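Local coordinates for protein RNA 2',3'-cyclic phosphodiesterase (Deinococcus radiodurans, PDB 5H7E) that belongs to the LigT-like phosphoesterases of the 2H clan, proteins folded as two lobes around a central cleft, at residues Y6-A11 and L156-L161; T44-P49 and I117-L122; W92-E97 and A126-A131. One frame throughout, in Å; residues are numbered along the deposited sequence.

Contact 1 (Y6-A11 and L156-L161)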
loop_
_atom_site.group_PDB
_atom_site.type_symbol
_atom_site.label_atom_id
_atom_site.label_comp_id
_atom_site.label_asym_id
_atom_site.label_seq_id
_atom_site.Cartn_x
_atom_site.Cartn_y
_atom_site.Cartn_z
ATOM N N TYR A 6 -15.953 8.405 -1.850
ATOM C CA TYR A 6 -14.576 8.331 -2.307
ATOM C C TYR A 6 -14.008 6.939 -2.066
ATOM O O TYR A 6 -14.282 6.323 -1.042
ATOM C CB TYR A 6 -13.687 9.321 -1.544
ATOM C CG TYR A 6 -14.000 10.790 -1.751
ATOM C CD1 TYR A 6 -14.676 11.235 -2.867
ATOM C CD2 TYR A 6 -13.585 11.734 -0.814
ATOM C CE1 TYR A 6 -14.929 12.572 -3.047
ATOM C CE2 TYR A 6 -13.832 13.091 -1.001
ATOM C CZ TYR A 6 -14.496 13.497 -2.112
ATOM O OH TYR A 6 -14.757 14.844 -2.291
ATOM N N ARG A 7 -13.095 6.500 -2.948
ATOM C CA ARG A 7 -12.276 5.311 -2.701
ATOM C C ARG A 7 -10.964 5.798 -2.139
ATOM O O ARG A 7 -10.228 6.523 -2.832
ATOM C CB ARG A 7 -11.990 4.492 -3.966
ATOM C CG ARG A 7 -13.206 4.039 -4.719
ATOM C CD ARG A 7 -12.811 3.202 -5.940
ATOM N NE ARG A 7 -14.004 2.705 -6.609
ATOM C CZ ARG A 7 -14.016 1.639 -7.399
ATOM N NH1 ARG A 7 -12.887 0.965 -7.610
ATOM N NH2 ARG A 7 -15.150 1.241 -7.968
ATOM N N LEU A 8 -10.690 5.440 -0.876
ATOM C CA LEU A 8 -9.518 5.979 -0.216
ATOM C C LEU A 8 -8.654 4.824 0.252
ATOM O O LEU A 8 -9.122 3.697 0.418
ATOM C CB LEU A 8 -9.845 6.826 1.010
ATOM C CG LEU A 8 -10.789 8.000 0.714
ATOM C CD1 LEU A 8 -11.082 8.741 2.036
ATOM C CD2 LEU A 8 -10.188 8.983 -0.290
ATOM N N PHE A 9 -7.365 5.104 0.460
ATOM C CA PHE A 9 -6.550 4.088 1.115
ATOM C C PHE A 9 -5.385 4.767 1.805
ATOM O O PHE A 9 -4.970 5.848 1.413
ATOM C CB PHE A 9 -6.055 2.978 0.144
ATOM C CG PHE A 9 -5.236 3.479 -1.016
ATOM C CD1 PHE A 9 -5.860 3.979 -2.166
ATOM C CD2 PHE A 9 -3.844 3.376 -0.972
ATOM C CE1 PHE A 9 -5.104 4.407 -3.259
ATOM C CE2 PHE A 9 -3.080 3.794 -2.057
ATOM C CZ PHE A 9 -3.682 4.301 -3.201
ATOM N N TYR A 10 -4.943 4.165 2.912
ATOM C CA TYR A 10 -3.752 4.623 3.619
ATOM C C TYR A 10 -2.582 3.782 3.153
ATOM O O TYR A 10 -2.728 2.563 3.033
ATOM C CB TYR A 10 -3.901 4.412 5.102
ATOM C CG TYR A 10 -4.860 5.339 5.854
ATOM C CD1 TYR A 10 -4.432 6.535 6.383
ATOM C CD2 TYR A 10 -6.155 4.929 6.079
ATOM C CE1 TYR A 10 -5.319 7.356 7.173
ATOM C CE2 TYR A 10 -7.028 5.707 6.819
ATOM C CZ TYR A 10 -6.590 6.876 7.384
ATOM O OH TYR A 10 -7.517 7.574 8.151
ATOM N N ALA A 11 -1.483 4.442 2.814
ATOM C CA ALA A 11 -0.351 3.651 2.311
ATOM C C ALA A 11 0.930 4.394 2.631
ATOM O O ALA A 11 0.939 5.608 2.849
ATOM C CB ALA A 11 -0.464 3.440 0.800
ATOM N N LEU A 156 -2.661 9.409 3.018
ATOM C CA LEU A 156 -4.031 9.049 2.675
ATOM C C LEU A 156 -4.262 9.411 1.210
ATOM O O LEU A 156 -4.133 10.573 0.839
ATOM C CB LEU A 156 -5.020 9.763 3.604
ATOM C CG LEU A 156 -6.515 9.582 3.283
ATOM C CD1 LEU A 156 -6.939 8.148 3.558
ATOM C CD2 LEU A 156 -7.434 10.550 4.140
ATOM N N TYR A 157 -4.526 8.409 0.378
ATOM C CA TYR A 157 -4.729 8.566 -1.062
ATOM C C TYR A 157 -6.198 8.449 -1.403
ATOM O O TYR A 157 -6.957 7.723 -0.744
ATOM C CB TYR A 157 -3.999 7.440 -1.815
ATOM C CG TYR A 157 -2.504 7.512 -1.799
ATOM C CD1 TYR A 157 -1.837 8.334 -2.713
ATOM C CD2 TYR A 157 -1.763 6.769 -0.890
ATOM C CE1 TYR A 157 -0.439 8.367 -2.727
ATOM C CE2 TYR A 157 -0.367 6.821 -0.880
ATOM C CZ TYR A 157 0.269 7.617 -1.808
ATOM O OH TYR A 157 1.648 7.656 -1.780
ATOM N N ARG A 158 -6.588 9.102 -2.495
ATOM C CA ARG A 158 -7.858 8.817 -3.139
ATOM C C ARG A 158 -7.566 8.149 -4.475
ATOM O O ARG A 158 -6.683 8.590 -5.209
ATOM C CB ARG A 158 -8.641 10.072 -3.355
ATOM C CG ARG A 158 -9.960 9.844 -4.048
ATOM C CD ARG A 158 -10.695 11.129 -4.176
ATOM N NE ARG A 158 -11.845 10.938 -5.040
ATOM C CZ ARG A 158 -12.578 11.940 -5.519
ATOM N NH1 ARG A 158 -12.292 13.191 -5.174
ATOM N NH2 ARG A 158 -13.604 11.677 -6.310
ATOM N N SER A 159 -8.339 7.127 -4.806
ATOM C CA SER A 159 -8.230 6.451 -6.089
ATOM C C SER A 159 -9.319 6.912 -7.048
ATOM O O SER A 159 -10.499 6.956 -6.696
ATOM C CB SER A 159 -8.284 4.934 -5.880
ATOM O OG SER A 159 -8.287 4.270 -7.136
ATOM N N ILE A 160 -8.920 7.269 -8.264
ATOM C CA ILE A 160 -9.869 7.683 -9.294
ATOM C C ILE A 160 -9.645 6.811 -10.517
ATOM O O ILE A 160 -8.498 6.546 -10.891
ATOM C CB ILE A 160 -9.738 9.179 -9.609
ATOM C CG1 ILE A 160 -10.317 9.983 -8.432
ATOM C CG2 ILE A 160 -10.490 9.521 -10.930
ATOM C CD1 ILE A 160 -9.750 11.370 -8.263
ATOM N N LEU A 161 -10.731 6.300 -11.091
ATOM C CA LEU A 161 -10.609 5.301 -12.144
ATOM C C LEU A 161 -10.431 5.983 -13.499
ATOM O O LEU A 161 -11.112 6.962 -13.810
ATOM C CB LEU A 161 -11.838 4.386 -12.165
ATOM C CG LEU A 161 -12.040 3.387 -10.997
ATOM C CD1 LEU A 161 -12.916 2.213 -11.447
ATOM C CD2 LEU A 161 -10.736 2.873 -10.325
HETATM O O HOH W 1 -12.579 8.016 -5.434
#
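Two neighbouring strands of an antiparallel sheet meet here, 6-11 and 156-160, with Phe9 facing Tyr157 in a hydrogen-bonded pair and Leu8 facing Arg158 in a non-hydrogen-bonded one. Phe9 and Tyr157 exchange both backbone bonds: Tyr157 N reaches Phe9 O over 2.8 Å, and Phe9 N reaches Tyr157 O over 2.9 Å. One rung further on, Ser159 N bonds to Arg7 O.

On the face that carries Phe9 and Tyr157, Phe9 CG lies between the backbone N and the carbonyl carbon (chi1 58°), which sends the ring across to the partner strand. Tyr157 CB then sits over that ring, 3.6 Å from its centroid, while the two ring planes, 18° apart, are slid so far that they barely overlap. Ala11 CB packs against Tyr157 CE2, and the Phe9 ring also meets His42 and stands edge-to-face with Tyr168.

The other face lies under helices 56-67 and 101-114. There Leu156 CD1 drops onto the middle of the Tyr10 ring, 3.9 Å from its centroid, and the Tyr10 hydroxyl bonds to Leu59 O. Arg158 runs out fully extended past Leu8 CD2, so that its guanidinium lies flat on the Tyr6 ring, centres 4.0 Å apart, a cation-pi stack. Ile160 CD1 touches the opposite side of the guanidinium, and a water in its plane accepts hydrogen bonds from Arg158 NE and Arg7 N and donates one to Ser159 O. An antiparallel sheet backed on one face by helices is typical of a lobe of the LigT-like fold.

Contact 2 (T44-P49 and I117-L122). With SO4 (sulfate ion), chain D.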
loop_
_atom_site.group_PDB
_atom_site.type_symbol
_atom_site.label_atom_id
_atom_site.label_comp_id
_atom_site.label_asym_id
_atom_site.label_seq_id
_atom_site.Cartn_x
_atom_site.Cartn_y
_atom_site.Cartn_z
ATOM N N THR A 44 0.139 -0.663 0.950
ATOM C CA THR A 44 -1.204 -0.341 1.469
ATOM C C THR A 44 -1.348 -0.837 2.888
ATOM O O THR A 44 -0.980 -1.973 3.202
ATOM C CB THR A 44 -2.238 -0.999 0.599
ATOM O OG1 THR A 44 -2.064 -0.532 -0.729
ATOM C CG2 THR A 44 -3.707 -0.611 1.068
ATOM N N LEU A 45 -1.939 -0.006 3.748
ATOM C CA LEU A 45 -2.268 -0.406 5.117
ATOM C C LEU A 45 -3.767 -0.672 5.315
ATOM O O LEU A 45 -4.128 -1.535 6.114
ATOM C CB LEU A 45 -1.823 0.686 6.105
ATOM C CG LEU A 45 -0.301 0.745 6.409
ATOM C CD1 LEU A 45 0.482 1.370 5.369
ATOM C CD2 LEU A 45 -0.033 1.462 7.747
ATOM N N SER A 46 -4.630 0.061 4.621
ATOM C CA SER A 46 -6.048 -0.213 4.681
ATOM C C SER A 46 -6.699 0.418 3.461
ATOM O O SER A 46 -6.310 1.507 3.022
ATOM C CB SER A 46 -6.678 0.396 5.948
ATOM O OG SER A 46 -8.039 -0.053 6.023
ATOM N N TYR A 47 -7.689 -0.275 2.914
ATOM C CA TYR A 47 -8.432 0.197 1.749
ATOM C C TYR A 47 -9.877 0.441 2.149
ATOM O O TYR A 47 -10.503 -0.418 2.759
ATOM C CB TYR A 47 -8.326 -0.849 0.625
ATOM C CG TYR A 47 -9.241 -0.595 -0.521
ATOM C CD1 TYR A 47 -9.138 0.546 -1.265
ATOM C CD2 TYR A 47 -10.234 -1.516 -0.846
ATOM C CE1 TYR A 47 -10.006 0.796 -2.305
ATOM C CE2 TYR A 47 -11.094 -1.283 -1.911
ATOM C CZ TYR A 47 -10.982 -0.133 -2.606
ATOM O OH TYR A 47 -11.856 0.091 -3.674
ATOM N N LEU A 48 -10.390 1.613 1.779
ATOM C CA LEU A 48 -11.714 2.106 2.176
ATOM C C LEU A 48 -12.507 2.384 0.913
ATOM O O LEU A 48 -12.393 3.472 0.314
ATOM C CB LEU A 48 -11.557 3.387 3.008
ATOM C CG LEU A 48 -10.771 3.278 4.339
ATOM C CD1 LEU A 48 -9.272 3.187 4.170
ATOM C CD2 LEU A 48 -11.043 4.516 5.162
ATOM N N PRO A 49 -13.354 1.459 0.494
ATOM C CA PRO A 49 -13.929 1.555 -0.862
ATOM C C PRO A 49 -14.952 2.647 -1.050
ATOM O O PRO A 49 -15.224 3.030 -2.197
ATOM C CB PRO A 49 -14.565 0.176 -1.068
ATOM C CG PRO A 49 -14.770 -0.359 0.332
ATOM C CD PRO A 49 -13.637 0.168 1.144
ATOM N N ILE A 117 -16.568 3.561 9.594
ATOM C CA ILE A 117 -16.239 3.705 8.181
ATOM C C ILE A 117 -15.834 2.342 7.650
ATOM O O ILE A 117 -15.098 1.607 8.319
ATOM C CB ILE A 117 -15.121 4.748 8.020
ATOM C CG1 ILE A 117 -15.661 6.113 8.478
ATOM C CG2 ILE A 117 -14.544 4.789 6.574
ATOM C CD1 ILE A 117 -14.556 7.116 8.569
ATOM N N GLY A 118 -16.311 1.998 6.455
ATOM C CA GLY A 118 -16.089 0.653 5.927
ATOM C C GLY A 118 -14.697 0.427 5.346
ATOM O O GLY A 118 -14.089 1.302 4.730
ATOM N N THR A 119 -14.192 -0.784 5.548
ATOM C CA THR A 119 -12.940 -1.206 4.946
ATOM C C THR A 119 -13.180 -2.403 4.055
ATOM O O THR A 119 -14.231 -3.020 4.077
ATOM C CB THR A 119 -11.892 -1.589 5.983
ATOM O OG1 THR A 119 -12.506 -2.483 6.905
ATOM C CG2 THR A 119 -11.426 -0.356 6.722
ATOM N N ASP A 120 -12.167 -2.732 3.254
ATOM C CA ASP A 120 -12.286 -3.906 2.400
ATOM C C ASP A 120 -10.897 -4.530 2.336
ATOM O O ASP A 120 -10.257 -4.555 1.273
ATOM C CB ASP A 120 -12.807 -3.530 1.014
ATOM C CG ASP A 120 -12.973 -4.725 0.102
ATOM O OD1 ASP A 120 -13.248 -5.821 0.576
ATOM O OD2 ASP A 120 -12.859 -4.527 -1.124
ATOM N N ASP A 121 -10.469 -5.064 3.482
ATOM C CA ASP A 121 -9.113 -5.564 3.686
ATOM C C ASP A 121 -9.113 -7.077 3.828
ATOM O O ASP A 121 -10.099 -7.697 4.255
ATOM C CB ASP A 121 -8.468 -4.978 4.952
ATOM C CG ASP A 121 -8.303 -3.477 4.898
ATOM O OD1 ASP A 121 -7.964 -2.972 3.803
ATOM O OD2 ASP A 121 -8.519 -2.808 5.929
ATOM N N LEU A 122 -7.987 -7.662 3.418
ATOM C CA LEU A 122 -7.630 -9.026 3.804
ATOM C C LEU A 122 -6.640 -8.965 4.980
ATOM O O LEU A 122 -6.203 -7.884 5.404
ATOM C CB LEU A 122 -7.041 -9.788 2.615
ATOM C CG LEU A 122 -7.917 -9.868 1.355
ATOM C CD1 LEU A 122 -7.177 -10.579 0.225
ATOM C CD2 LEU A 122 -9.226 -10.572 1.658
HETATM S S SO4 D . -2.467 -3.670 -3.183
HETATM O O1 SO4 D . -3.779 -3.338 -3.690
HETATM O O2 SO4 D . -2.277 -5.121 -3.365
HETATM O O3 SO4 D . -1.547 -2.831 -3.939
HETATM O O4 SO4 D . -2.340 -3.388 -1.797
#
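Ser46 turns OG anti to its own N (chi1 -173°), and Asp121 sets its carboxylate beside its backbone N, with CG anti to the carbonyl carbon (chi1 -63°); the two side chains thereby meet. Asp121 grips strand 46-48 with both oxygens, each through the lone pair on the side of the other oxygen. Asp121 OD2 accepts a hydrogen bond from Ser46 OG (2.8 Å), and OD1 accepts a fairly straight one from Tyr47 N (2.9 Å, 164°). Two donors from successive residues thus fix the rotation of the carboxylate and satisfy the hydroxyl of the buried Ser46. Arg109 adds a long, weak ion pair to OD2.

The backbone returns the bond: Asp120 N donates to Tyr47 O over 2.9 Å. Asp120 also runs alongside Tyr47, pointing the same way, its CB 3.8 Å from Tyr47 CD2, and its carbonyl oxygen lies in the plane of the tyrosine ring, at the edge. Pro49 CG also touches Asp120 CB, the two side chains crossing at about a right angle. On the inner side, Leu48 CD2 touches Ile117 CG2 at 3.8 Å, both residues resting on Leu59 of helix 56-67. The methyl CG2 of Thr119 lies 3.5 Å from Ser46 OG.

Leu45 and Ser46 both face Tyr10 in a classic beta bulge, directly after Thr44, whose OG1 stands 3.1 Å from O4 of the sulfate. The loop after helix 101-114 ties this edge strand along its outer side, and Thr44, just before the bulge, fits the threonine of the first His-x-Thr motif of the 2H phosphoesterases.

Contact 3 (W92-E97 and A126-A131). With SO4 (sulfate ion), chain D.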
loop_
_atom_site.group_PDB
_atom_site.type_symbol
_atom_site.label_atom_id
_atom_site.label_comp_id
_atom_site.label_asym_id
_atom_site.label_seq_id
_atom_site.Cartn_x
_atom_site.Cartn_y
_atom_site.Cartn_z
ATOM N N TRP A 92 1.628 -10.508 -8.270
ATOM C CA TRP A 92 3.030 -10.746 -7.973
ATOM C C TRP A 92 3.443 -9.559 -7.121
ATOM O O TRP A 92 3.153 -8.437 -7.473
ATOM C CB TRP A 92 3.836 -10.755 -9.257
ATOM C CG TRP A 92 5.270 -11.150 -9.103
ATOM C CD1 TRP A 92 5.754 -12.196 -8.394
ATOM C CD2 TRP A 92 6.399 -10.527 -9.715
ATOM N NE1 TRP A 92 7.111 -12.261 -8.511
ATOM C CE2 TRP A 92 7.533 -11.245 -9.320
ATOM C CE3 TRP A 92 6.561 -9.430 -10.556
ATOM C CZ2 TRP A 92 8.804 -10.901 -9.732
ATOM C CZ3 TRP A 92 7.821 -9.093 -10.961
ATOM C CH2 TRP A 92 8.927 -9.825 -10.551
ATOM N N PHE A 93 4.101 -9.802 -5.997
ATOM C CA PHE A 93 4.448 -8.697 -5.111
ATOM C C PHE A 93 5.819 -8.945 -4.489
ATOM O O PHE A 93 6.387 -10.035 -4.600
ATOM C CB PHE A 93 3.397 -8.555 -3.949
ATOM C CG PHE A 93 3.297 -9.796 -3.073
ATOM C CD1 PHE A 93 4.224 -10.007 -2.076
ATOM C CD2 PHE A 93 2.254 -10.688 -3.240
ATOM C CE1 PHE A 93 4.149 -11.136 -1.260
ATOM C CE2 PHE A 93 2.198 -11.842 -2.445
ATOM C CZ PHE A 93 3.146 -12.036 -1.466
ATOM N N VAL A 94 6.378 -7.883 -3.909
ATOM C CA VAL A 94 7.568 -8.005 -3.046
ATOM C C VAL A 94 7.136 -7.744 -1.610
ATOM O O VAL A 94 6.398 -6.792 -1.337
ATOM C CB VAL A 94 8.704 -7.068 -3.474
ATOM C CG1 VAL A 94 8.279 -5.565 -3.532
ATOM C CG2 VAL A 94 9.927 -7.221 -2.568
ATOM N N LYS A 95 7.564 -8.628 -0.696
ATOM C CA LYS A 95 7.261 -8.442 0.719
ATOM C C LYS A 95 8.083 -7.290 1.285
ATOM O O LYS A 95 9.243 -7.105 0.925
ATOM C CB LYS A 95 7.586 -9.729 1.457
ATOM C CG LYS A 95 7.431 -9.619 2.977
ATOM C CD LYS A 95 7.741 -11.032 3.577
ATOM C CE LYS A 95 7.593 -11.065 5.071
ATOM N NZ LYS A 95 8.339 -9.939 5.657
ATOM N N THR A 96 7.480 -6.521 2.218
ATOM C CA THR A 96 8.195 -5.452 2.916
ATOM C C THR A 96 8.065 -5.712 4.403
ATOM O O THR A 96 7.059 -6.266 4.854
ATOM C CB THR A 96 7.642 -4.066 2.618
ATOM O OG1 THR A 96 6.220 -4.080 2.872
ATOM C CG2 THR A 96 7.801 -3.731 1.130
ATOM N N GLU A 97 9.132 -5.375 5.141
ATOM C CA GLU A 97 9.114 -5.561 6.606
ATOM C C GLU A 97 9.570 -4.265 7.245
ATOM O O GLU A 97 10.495 -3.638 6.756
ATOM C CB GLU A 97 10.060 -6.675 7.023
ATOM C CG GLU A 97 10.086 -6.980 8.520
ATOM C CD GLU A 97 11.090 -6.126 9.318
ATOM O OE1 GLU A 97 12.099 -5.668 8.741
ATOM O OE2 GLU A 97 10.857 -5.921 10.532
ATOM N N ALA A 126 2.320 -6.989 4.635
ATOM C CA ALA A 126 2.847 -5.801 3.980
ATOM C C ALA A 126 3.591 -6.171 2.704
ATOM O O ALA A 126 4.449 -7.065 2.700
ATOM C CB ALA A 126 3.814 -5.082 4.912
ATOM N N HIS A 127 3.269 -5.476 1.619
ATOM C CA HIS A 127 3.898 -5.793 0.337
ATOM C C HIS A 127 3.761 -4.590 -0.576
ATOM O O HIS A 127 2.937 -3.684 -0.345
ATOM C CB HIS A 127 3.229 -6.995 -0.349
ATOM C CG HIS A 127 1.789 -6.736 -0.706
ATOM N ND1 HIS A 127 0.776 -6.806 0.238
ATOM C CD2 HIS A 127 1.192 -6.419 -1.882
ATOM C CE1 HIS A 127 -0.388 -6.549 -0.357
ATOM N NE2 HIS A 127 -0.165 -6.315 -1.641
ATOM N N ILE A 128 4.566 -4.624 -1.652
ATOM C CA ILE A 128 4.370 -3.737 -2.816
ATOM C C ILE A 128 3.979 -4.641 -3.966
ATOM O O ILE A 128 4.767 -5.512 -4.381
ATOM C CB ILE A 128 5.647 -2.957 -3.156
ATOM C CG1 ILE A 128 6.073 -2.112 -1.964
ATOM C CG2 ILE A 128 5.433 -2.135 -4.433
ATOM C CD1 ILE A 128 7.560 -1.598 -2.130
ATOM N N THR A 129 2.783 -4.417 -4.534
ATOM C CA THR A 129 2.389 -5.171 -5.721
ATOM C C THR A 129 3.184 -4.727 -6.941
ATOM O O THR A 129 3.347 -3.521 -7.218
ATOM C CB THR A 129 0.892 -4.982 -5.956
ATOM O OG1 THR A 129 0.228 -5.543 -4.818
ATOM C CG2 THR A 129 0.408 -5.608 -7.269
ATOM N N LEU A 130 3.665 -5.710 -7.678
ATOM C CA LEU A 130 4.486 -5.460 -8.857
ATOM C C LEU A 130 3.747 -5.739 -10.156
ATOM O O LEU A 130 4.070 -5.152 -11.214
ATOM C CB LEU A 130 5.722 -6.362 -8.807
ATOM C CG LEU A 130 6.569 -6.122 -7.545
ATOM C CD1 LEU A 130 7.691 -7.145 -7.566
ATOM C CD2 LEU A 130 7.121 -4.626 -7.537
ATOM N N ALA A 131 2.795 -6.670 -10.139
ATOM C CA ALA A 131 2.141 -7.040 -11.389
ATOM C C ALA A 131 0.839 -7.723 -11.034
ATOM O O ALA A 131 0.690 -8.267 -9.944
ATOM C CB ALA A 131 3.015 -7.972 -12.242
HETATM S S SO4 D . -2.467 -3.670 -3.183
HETATM O O1 SO4 D . -3.779 -3.338 -3.690
HETATM O O2 SO4 D . -2.277 -5.121 -3.365
HETATM O O3 SO4 D . -1.547 -2.831 -3.939
HETATM O O4 SO4 D . -2.340 -3.388 -1.797
#
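His127 leaves its strand with CG between the backbone N and the carbonyl carbon (chi1 63°), and the ring is carried past Phe93 toward the sulfate. Its CB rests 3.3 Å from Val94 O and 3.6 Å from Phe93 CD1. CG lies near Phe93 CB and CG, and CD2 passes 3.7 Å from Phe93 CB; the two side chains cross at about a right angle, their rings set obliquely at 56°. ND1 is held by Lys125 O, just before the strand, which steadies the ring's rotation, and Phe83 meets the ring edge-to-face. At the tip, NE2 donates to sulfate O2 over 3.0 Å (162°), the oxygen lying in the ring plane; CE1 also approaches O2.

Thr129, two residues on and projecting from the same face, donates from OG1 to that same O2 over 2.9 Å, so one sulfate oxygen accepts two hydrogen bonds. His127-Ile128-Thr129 fits the second His-x-Thr motif of the 2H clan, borne on strand 127-131, which pairs antiparallel with strand 92-97.

The opposite face is largely apolar: Val94 CG1 lies beside Ile128 CB, both residues reaching Leu22 of helix 16-26. Thr96 CG2 comes across Ile128 CG1. Beyond Thr129 the register slips in a classic bulge: Leu130 and Ala131 both face Trp92, whose carbonyl oxygen accepts from both of their N atoms, the shorter bond being 2.8 Å from Leu130 N. Leu130 CB touches Trp92 CE3 at 3.6 Å, and CD1 sits over the six-membered ring of the indole, 4.0 Å from its centroid, while Tyr82 stacks on the tryptophan.

How the contacts relate
Contacts 1 and 2 adjoin, their centres 10 Å apart, because strands 6-13 and 42-48 are neighbours: Tyr10 O lies 2.8 Å from Leu45 N, and Leu8 O lies 2.8 Å from Leu48 N, both probable hydrogen bonds. Contact 3 stands off, its centre about 18 Å from that of contact 1 and about 17 Å from that of contact 2, in another part of the same curled sheet. A sulfate, probably from the crystallisation liquor, is touched by both contacts 2 and 3, through Thr44 and through His127 and Thr129; it probably marks where the two His-x-Thr segments converge, consistent with the anion-binding cleft between lobes in 2H phosphoesterases. Contact 1 does not touch the sulfate.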